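Local coordinates for protein adenylate kinase (Cryptosporidium parvum Iowa II, PDB 3BE4) that probably catalyses the reversible transfer of a phosphoryl group from ATP to AMP, and here holds the two-substrate mimic bis(adenosine)-5'-pentaphosphate, at residues K55-I58 with F63-D66; I68-V73 with A102-E107. All coordinates share one frame; numbering follows the deposited sequence.

Contact 1 of 2, residues K55-I58 with F63-D66; sequences KSII and FVGD. With AP5 (bis(adenosine)-5'-pentaphosphate), chain C.
I57 reaches over from helix 52-60 to lie against the backbone between F63 and V64. Its CG2 branch does the touching: that methyl stands anti to its own backbone N (chi1 of CG1 -66°), which carries it to within 3.5 Å of F63 O, and the same methyl meets V64 CG2 at 3.9 Å. CG2 of V64, beside its backbone N, is the branch that faces the helix; it also rests on I58 CG1, 4.0 Å away, so one valine methyl sits against both isoleucines. No hydrogen bond crosses between the segments; the joint is apolar apart from the carbonyl oxygen. The polar work is done with the ligand. V64 N donates to N3A of the adenine, 3.1 Å away and moderately bent at 153°, while F63 CB packs on the C2A corner at 3.8 Å and C2A approaches the F63 ring obliquely. I58 serves the ribose instead, its CG1 lying 3.8 Å from both O2F and O4F of AP5, and it also packs on L40, R41 and I44 of helix 36-45. F63 is backed by V179, Q183 and T184 of helix 170-184. G65 then takes the N-cap position of helix 66-78. The turn after helix 52-60 thus holds the adenine through the main-chain N-H of V64, an arrangement consistent with the AMP-binding region of adenylate kinases, filled here by one adenosine of AP5.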
loop_
_atom_site.group_PDB
_atom_site.type_symbol
_atom_site.label_atom_id
_atom_site.label_comp_id
_atom_site.label_asym_id
_atom_site.label_seq_id
_atom_site.Cartn_x
_atom_site.Cartn_y
_atom_site.Cartn_z
ATOM N N LYS A 55 -12.096 -5.484 11.935
ATOM C CA LYS A 55 -12.386 -4.040 11.994
ATOM C C LYS A 55 -11.762 -3.383 13.191
ATOM O O LYS A 55 -11.129 -2.328 13.080
ATOM C CB LYS A 55 -13.960 -3.873 11.978
ATOM C CG LYS A 55 -14.323 -2.420 11.925
ATOM C CD LYS A 55 -15.801 -2.326 11.975
ATOM C CE LYS A 55 -16.267 -0.850 12.224
ATOM N NZ LYS A 55 -15.849 0.159 11.140
ATOM N N SER A 56 -11.942 -3.990 14.392
ATOM C CA SER A 56 -11.331 -3.339 15.536
ATOM C C SER A 56 -9.789 -3.295 15.457
ATOM O O SER A 56 -9.195 -2.287 15.853
ATOM C CB SER A 56 -11.849 -4.059 16.840
ATOM O OG SER A 56 -11.341 -3.321 17.926
ATOM N N ILE A 57 -9.195 -4.410 15.083
ATOM C CA ILE A 57 -7.731 -4.471 14.950
ATOM C C ILE A 57 -7.204 -3.365 14.009
ATOM O O ILE A 57 -6.337 -2.590 14.395
ATOM C CB ILE A 57 -7.301 -5.859 14.471
ATOM C CG1 ILE A 57 -7.617 -6.967 15.540
ATOM C CG2 ILE A 57 -5.869 -5.747 14.015
ATOM C CD1 ILE A 57 -7.572 -8.313 14.938
ATOM N N ILE A 58 -7.853 -3.177 12.814
ATOM C CA ILE A 58 -7.438 -2.105 11.899
ATOM C C ILE A 58 -7.631 -0.745 12.511
ATOM O O ILE A 58 -6.735 0.076 12.474
ATOM C CB ILE A 58 -8.331 -2.250 10.582
ATOM C CG1 ILE A 58 -7.866 -3.524 9.936
ATOM C CG2 ILE A 58 -8.311 -1.011 9.789
ATOM C CD1 ILE A 58 -8.837 -3.935 8.774
ATOM N N PHE A 63 -1.608 -4.822 13.417
ATOM C CA PHE A 63 -1.621 -5.729 12.343
ATOM C C PHE A 63 -2.674 -6.810 12.461
ATOM O O PHE A 63 -2.833 -7.414 13.536
ATOM C CB PHE A 63 -0.312 -6.477 12.143
ATOM C CG PHE A 63 0.811 -5.601 11.728
ATOM C CD1 PHE A 63 0.633 -4.207 11.367
ATOM C CD2 PHE A 63 2.109 -6.169 11.645
ATOM C CE1 PHE A 63 1.758 -3.399 10.908
ATOM C CE2 PHE A 63 3.217 -5.406 11.229
ATOM C CZ PHE A 63 3.056 -4.041 10.750
ATOM N N VAL A 64 -3.328 -7.173 11.339
ATOM C CA VAL A 64 -4.125 -8.323 11.333
ATOM C C VAL A 64 -3.162 -9.496 11.217
ATOM O O VAL A 64 -2.004 -9.335 10.797
ATOM C CB VAL A 64 -5.085 -8.186 10.099
ATOM C CG1 VAL A 64 -5.805 -9.474 9.757
ATOM C CG2 VAL A 64 -6.055 -7.015 10.369
ATOM N N GLY A 65 -3.641 -10.690 11.550
ATOM C CA GLY A 65 -2.820 -11.931 11.469
ATOM C C GLY A 65 -2.104 -12.220 10.130
ATOM O O GLY A 65 -2.698 -11.959 9.028
ATOM N N ASP A 66 -0.858 -12.659 10.148
ATOM C CA ASP A 66 -0.113 -12.985 8.936
ATOM C C ASP A 66 -0.896 -13.920 8.048
ATOM O O ASP A 66 -0.934 -13.762 6.801
ATOM C CB ASP A 66 1.173 -13.659 9.305
ATOM C CG ASP A 66 2.224 -12.637 9.844
ATOM O OD1 ASP A 66 2.187 -11.355 9.594
ATOM O OD2 ASP A 66 3.214 -13.085 10.569
HETATM P PA AP5 C . -3.510 0.504 4.866
HETATM O O1A AP5 C . -4.847 0.902 4.219
HETATM O O2A AP5 C . -2.416 0.041 4.025
HETATM O O3A AP5 C . -3.007 1.711 5.790
HETATM P PB AP5 C . -1.545 2.151 6.230
HETATM O O1B AP5 C . -0.636 1.019 6.246
HETATM O O2B AP5 C . -1.718 3.039 7.469
HETATM O O3B AP5 C . -1.152 3.119 4.912
HETATM P PG AP5 C . -2.008 4.220 4.201
HETATM O O1G AP5 C . -2.536 5.138 5.248
HETATM O O2G AP5 C . -2.935 3.519 3.294
HETATM O O3G AP5 C . -0.798 4.901 3.447
HETATM P PD AP5 C . -0.376 5.078 1.881
HETATM O O1D AP5 C . -1.326 4.314 1.063
HETATM O O2D AP5 C . 1.074 4.822 1.840
HETATM O O3D AP5 C . -0.536 6.657 1.681
HETATM P PE AP5 C . -1.621 7.430 0.806
HETATM O O1E AP5 C . -2.932 7.062 1.262
HETATM O O2E AP5 C . -1.323 7.313 -0.676
HETATM O O5F AP5 C . -3.695 -0.641 5.966
HETATM C C5F AP5 C . -4.848 -0.427 6.795
HETATM C C4F AP5 C . -4.565 -1.353 8.049
HETATM O O4F AP5 C . -4.935 -2.659 7.675
HETATM C C3F AP5 C . -3.183 -1.457 8.575
HETATM O O3F AP5 C . -2.868 -0.395 9.449
HETATM C C2F AP5 C . -3.357 -2.794 9.323
HETATM O O2F AP5 C . -4.243 -2.635 10.498
HETATM C C1F AP5 C . -4.107 -3.651 8.320
HETATM N N9A AP5 C . -3.194 -4.268 7.396
HETATM C C8A AP5 C . -3.105 -3.903 6.023
HETATM N N7A AP5 C . -2.197 -4.648 5.415
HETATM C C5A AP5 C . -1.704 -5.559 6.371
HETATM C C6A AP5 C . -0.794 -6.593 6.266
HETATM N N6A AP5 C . 0.002 -6.903 5.236
HETATM N N1A AP5 C . -0.574 -7.288 7.481
HETATM C C2A AP5 C . -1.303 -6.992 8.534
HETATM N N3A AP5 C . -2.208 -6.000 8.681
HETATM C C4A AP5 C . -2.466 -5.295 7.485
HETATM O O5J AP5 C . -1.242 8.913 1.154
HETATM C C5J AP5 C . -1.563 9.474 2.520
HETATM C C4J AP5 C . -1.867 10.967 2.269
HETATM O O4J AP5 C . -0.762 11.731 1.751
HETATM C C3J AP5 C . -3.102 11.162 1.385
HETATM O O3J AP5 C . -3.845 12.264 1.861
HETATM C C2J AP5 C . -2.383 11.571 0.137
HETATM O O2J AP5 C . -3.198 12.412 -0.668
HETATM C C1J AP5 C . -1.234 12.418 0.470
HETATM N N9B AP5 C . -0.056 12.401 -0.341
HETATM C C8B AP5 C . 0.426 11.334 -1.098
HETATM N N7B AP5 C . 1.593 11.712 -1.652
HETATM C C5B AP5 C . 1.860 13.005 -1.269
HETATM C C6B AP5 C . 3.004 13.854 -1.395
HETATM N N6B AP5 C . 4.049 13.453 -2.120
HETATM N N1B AP5 C . 2.951 15.088 -0.821
HETATM C C2B AP5 C . 1.866 15.439 -0.003
HETATM N N3B AP5 C . 0.786 14.633 0.231
HETATM C C4B AP5 C . 0.819 13.366 -0.323
#

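Contact 2 of 2, residues I68-V73 with A102-E107. With AP5 (bis(adenosine)-5'-pentaphosphate), chain C.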
loop_
_atom_site.group_PDB
_atom_site.type_symbol
_atom_site.label_atom_id
_atom_site.label_comp_id
_atom_site.label_asym_id
_atom_site.label_seq_id
_atom_site.Cartn_x
_atom_site.Cartn_y
_atom_site.Cartn_z
ATOM N N ILE A 68 -4.120 -14.493 7.733
ATOM C CA ILE A 68 -5.290 -13.892 7.128
ATOM C C ILE A 68 -4.833 -13.103 5.851
ATOM O O ILE A 68 -5.442 -13.256 4.760
ATOM C CB ILE A 68 -5.926 -12.918 8.130
ATOM C CG1 ILE A 68 -6.583 -13.807 9.212
ATOM C CG2 ILE A 68 -7.033 -12.107 7.478
ATOM C CD1 ILE A 68 -7.101 -13.024 10.446
ATOM N N VAL A 69 -3.839 -12.231 5.985
ATOM C CA VAL A 69 -3.456 -11.494 4.846
ATOM C C VAL A 69 -2.761 -12.334 3.803
ATOM O O VAL A 69 -2.945 -12.127 2.584
ATOM C CB VAL A 69 -2.716 -10.253 5.235
ATOM C CG1 VAL A 69 -2.322 -9.566 4.036
ATOM C CG2 VAL A 69 -3.613 -9.397 6.165
ATOM N N LEU A 70 -1.923 -13.305 4.219
ATOM C CA LEU A 70 -1.331 -14.201 3.199
ATOM C C LEU A 70 -2.460 -14.953 2.413
ATOM O O LEU A 70 -2.331 -15.133 1.206
ATOM C CB LEU A 70 -0.488 -15.246 3.937
ATOM C CG LEU A 70 0.924 -14.673 4.141
ATOM C CD1 LEU A 70 1.711 -15.439 5.286
ATOM C CD2 LEU A 70 1.780 -14.663 2.876
ATOM N N GLY A 71 -3.568 -15.272 3.082
ATOM C CA GLY A 71 -4.730 -15.965 2.442
ATOM C C GLY A 71 -5.291 -15.089 1.353
ATOM O O GLY A 71 -5.607 -15.557 0.254
ATOM N N LEU A 72 -5.445 -13.824 1.691
ATOM C CA LEU A 72 -6.091 -12.873 0.722
ATOM C C LEU A 72 -5.148 -12.646 -0.436
ATOM O O LEU A 72 -5.656 -12.578 -1.622
ATOM C CB LEU A 72 -6.405 -11.511 1.340
ATOM C CG LEU A 72 -7.442 -11.524 2.476
ATOM C CD1 LEU A 72 -7.488 -10.081 3.068
ATOM C CD2 LEU A 72 -8.744 -12.041 1.932
ATOM N N VAL A 73 -3.850 -12.536 -0.205
ATOM C CA VAL A 73 -2.914 -12.309 -1.337
ATOM C C VAL A 73 -2.831 -13.594 -2.180
ATOM O O VAL A 73 -2.836 -13.546 -3.405
ATOM C CB VAL A 73 -1.586 -11.886 -0.816
ATOM C CG1 VAL A 73 -0.481 -11.948 -1.880
ATOM C CG2 VAL A 73 -1.807 -10.430 -0.107
ATOM N N ALA A 102 7.446 -15.242 -0.809
ATOM C CA ALA A 102 8.501 -15.933 -1.562
ATOM C C ALA A 102 8.003 -17.359 -1.959
ATOM O O ALA A 102 8.248 -17.788 -3.062
ATOM C CB ALA A 102 9.730 -16.027 -0.619
ATOM N N LYS A 103 7.251 -18.029 -1.099
ATOM C CA LYS A 103 6.682 -19.380 -1.366
ATOM C C LYS A 103 5.633 -19.311 -2.435
ATOM O O LYS A 103 5.602 -20.159 -3.340
ATOM C CB LYS A 103 6.096 -19.995 -0.082
ATOM C CG LYS A 103 7.191 -20.276 0.935
ATOM C CD LYS A 103 6.669 -20.973 2.237
ATOM C CE LYS A 103 7.678 -20.864 3.395
ATOM N NZ LYS A 103 6.781 -21.111 4.615
ATOM N N ILE A 104 4.765 -18.293 -2.381
ATOM C CA ILE A 104 3.724 -18.144 -3.372
ATOM C C ILE A 104 4.390 -17.938 -4.687
ATOM O O ILE A 104 4.016 -18.617 -5.707
ATOM C CB ILE A 104 2.827 -16.895 -3.052
ATOM C CG1 ILE A 104 1.903 -17.170 -1.925
ATOM C CG2 ILE A 104 2.013 -16.495 -4.341
ATOM C CD1 ILE A 104 1.208 -15.874 -1.291
ATOM N N LEU A 105 5.404 -17.063 -4.804
ATOM C CA LEU A 105 6.026 -16.772 -6.105
ATOM C C LEU A 105 6.840 -18.012 -6.547
ATOM O O LEU A 105 6.985 -18.270 -7.750
ATOM C CB LEU A 105 6.984 -15.585 -6.080
ATOM C CG LEU A 105 6.289 -14.240 -5.754
ATOM C CD1 LEU A 105 7.268 -13.118 -5.381
ATOM C CD2 LEU A 105 5.390 -13.826 -6.970
ATOM N N SER A 106 7.434 -18.700 -5.574
ATOM C CA SER A 106 8.291 -19.887 -5.917
ATOM C C SER A 106 7.401 -20.919 -6.579
ATOM O O SER A 106 7.752 -21.476 -7.644
ATOM C CB SER A 106 8.969 -20.442 -4.680
ATOM O OG SER A 106 9.675 -21.588 -5.081
ATOM N N GLU A 107 6.218 -21.117 -6.030
ATOM C CA GLU A 107 5.265 -22.079 -6.569
ATOM C C GLU A 107 4.683 -21.756 -7.920
ATOM O O GLU A 107 4.093 -22.636 -8.530
ATOM C CB GLU A 107 4.167 -22.370 -5.564
ATOM C CG GLU A 107 4.857 -23.049 -4.356
ATOM C CD GLU A 107 4.068 -22.967 -3.040
ATOM O OE1 GLU A 107 2.854 -22.580 -3.067
ATOM O OE2 GLU A 107 4.684 -23.298 -1.969
HETATM P PA AP5 C . -3.510 0.504 4.866
HETATM O O1A AP5 C . -4.847 0.902 4.219
HETATM O O2A AP5 C . -2.416 0.041 4.025
HETATM O O3A AP5 C . -3.007 1.711 5.790
HETATM P PB AP5 C . -1.545 2.151 6.230
HETATM O O1B AP5 C . -0.636 1.019 6.246
HETATM O O2B AP5 C . -1.718 3.039 7.469
HETATM O O3B AP5 C . -1.152 3.119 4.912
HETATM P PG AP5 C . -2.008 4.220 4.201
HETATM O O1G AP5 C . -2.536 5.138 5.248
HETATM O O2G AP5 C . -2.935 3.519 3.294
HETATM O O3G AP5 C . -0.798 4.901 3.447
HETATM P PD AP5 C . -0.376 5.078 1.881
HETATM O O1D AP5 C . -1.326 4.314 1.063
HETATM O O2D AP5 C . 1.074 4.822 1.840
HETATM O O3D AP5 C . -0.536 6.657 1.681
HETATM P PE AP5 C . -1.621 7.430 0.806
HETATM O O1E AP5 C . -2.932 7.062 1.262
HETATM O O2E AP5 C . -1.323 7.313 -0.676
HETATM O O5F AP5 C . -3.695 -0.641 5.966
HETATM C C5F AP5 C . -4.848 -0.427 6.795
HETATM C C4F AP5 C . -4.565 -1.353 8.049
HETATM O O4F AP5 C . -4.935 -2.659 7.675
HETATM C C3F AP5 C . -3.183 -1.457 8.575
HETATM O O3F AP5 C . -2.868 -0.395 9.449
HETATM C C2F AP5 C . -3.357 -2.794 9.323
HETATM O O2F AP5 C . -4.243 -2.635 10.498
HETATM C C1F AP5 C . -4.107 -3.651 8.320
HETATM N N9A AP5 C . -3.194 -4.268 7.396
HETATM C C8A AP5 C . -3.105 -3.903 6.023
HETATM N N7A AP5 C . -2.197 -4.648 5.415
HETATM C C5A AP5 C . -1.704 -5.559 6.371
HETATM C C6A AP5 C . -0.794 -6.593 6.266
HETATM N N6A AP5 C . 0.002 -6.903 5.236
HETATM N N1A AP5 C . -0.574 -7.288 7.481
HETATM C C2A AP5 C . -1.303 -6.992 8.534
HETATM N N3A AP5 C . -2.208 -6.000 8.681
HETATM C C4A AP5 C . -2.466 -5.295 7.485
HETATM O O5J AP5 C . -1.242 8.913 1.154
HETATM C C5J AP5 C . -1.563 9.474 2.520
HETATM C C4J AP5 C . -1.867 10.967 2.269
HETATM O O4J AP5 C . -0.762 11.731 1.751
HETATM C C3J AP5 C . -3.102 11.162 1.385
HETATM O O3J AP5 C . -3.845 12.264 1.861
HETATM C C2J AP5 C . -2.383 11.571 0.137
HETATM O O2J AP5 C . -3.198 12.412 -0.668
HETATM C C1J AP5 C . -1.234 12.418 0.470
HETATM N N9B AP5 C . -0.056 12.401 -0.341
HETATM C C8B AP5 C . 0.426 11.334 -1.098
HETATM N N7B AP5 C . 1.593 11.712 -1.652
HETATM C C5B AP5 C . 1.860 13.005 -1.269
HETATM C C6B AP5 C . 3.004 13.854 -1.395
HETATM N N6B AP5 C . 4.049 13.453 -2.120
HETATM N N1B AP5 C . 2.951 15.088 -0.821
HETATM C C2B AP5 C . 1.866 15.439 -0.003
HETATM N N3B AP5 C . 0.786 14.633 0.231
HETATM C C4B AP5 C . 0.819 13.366 -0.323
#
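I104 points its CD1 methyl from helix 95-108 into the groove between L70 and V73, two side chains about one turn apart on helix 66-78. The touching is light: I104 CD1 lies 4.3 Å from V73 CG1 and 4.4 Å from L70 CD2. An extended chain, with CG1 beside the backbone N and chi2 at 166°, carries that methyl out across the gap, for the backbones themselves stay well apart, V73 CA and I104 CA being 9.1 Å from each other. L70 lends only a branch end, CD2, whereas V73 offers CG1 from close to its own backbone. Further along helix 66-78, K74 and F77 also touch I104, and F91 from a neighbouring loop packs on both L70 and V73. Another face of the same helix turns to the nucleotide: in one of its two conformers V69 borders the adenine, with V69 CG1 3.7 Å from N6A of AP5. With neither a hydrogen bond nor a charge pair between the two helix segments, the contact relies on dispersion and the burial of aliphatic surface, which sets little directional demand on how the helices meet.

Overall arrangement
After strands 7-12 and 32-35 of the parallel sheet and helices 18-29 and 36-45, the chain enters helix 52-60, and contact 1 closes the short turn that follows, bringing F63-D66 back against K55-I58. Helix 66-78 begins at once, and contact 2 spans a longer excursion through strand 86-89 of the same sheet before helix 95-108 returns to I68-V73. The two contacts run in series, neither nested nor crossed, with centres 18 Å apart. In one conformer of V69, the side chains of V64 and V69 also touch, and both contacts border the same adenine of AP5. Helix 66-78 is thus the common element, linking the nucleotide-binding turn to helix 95-108.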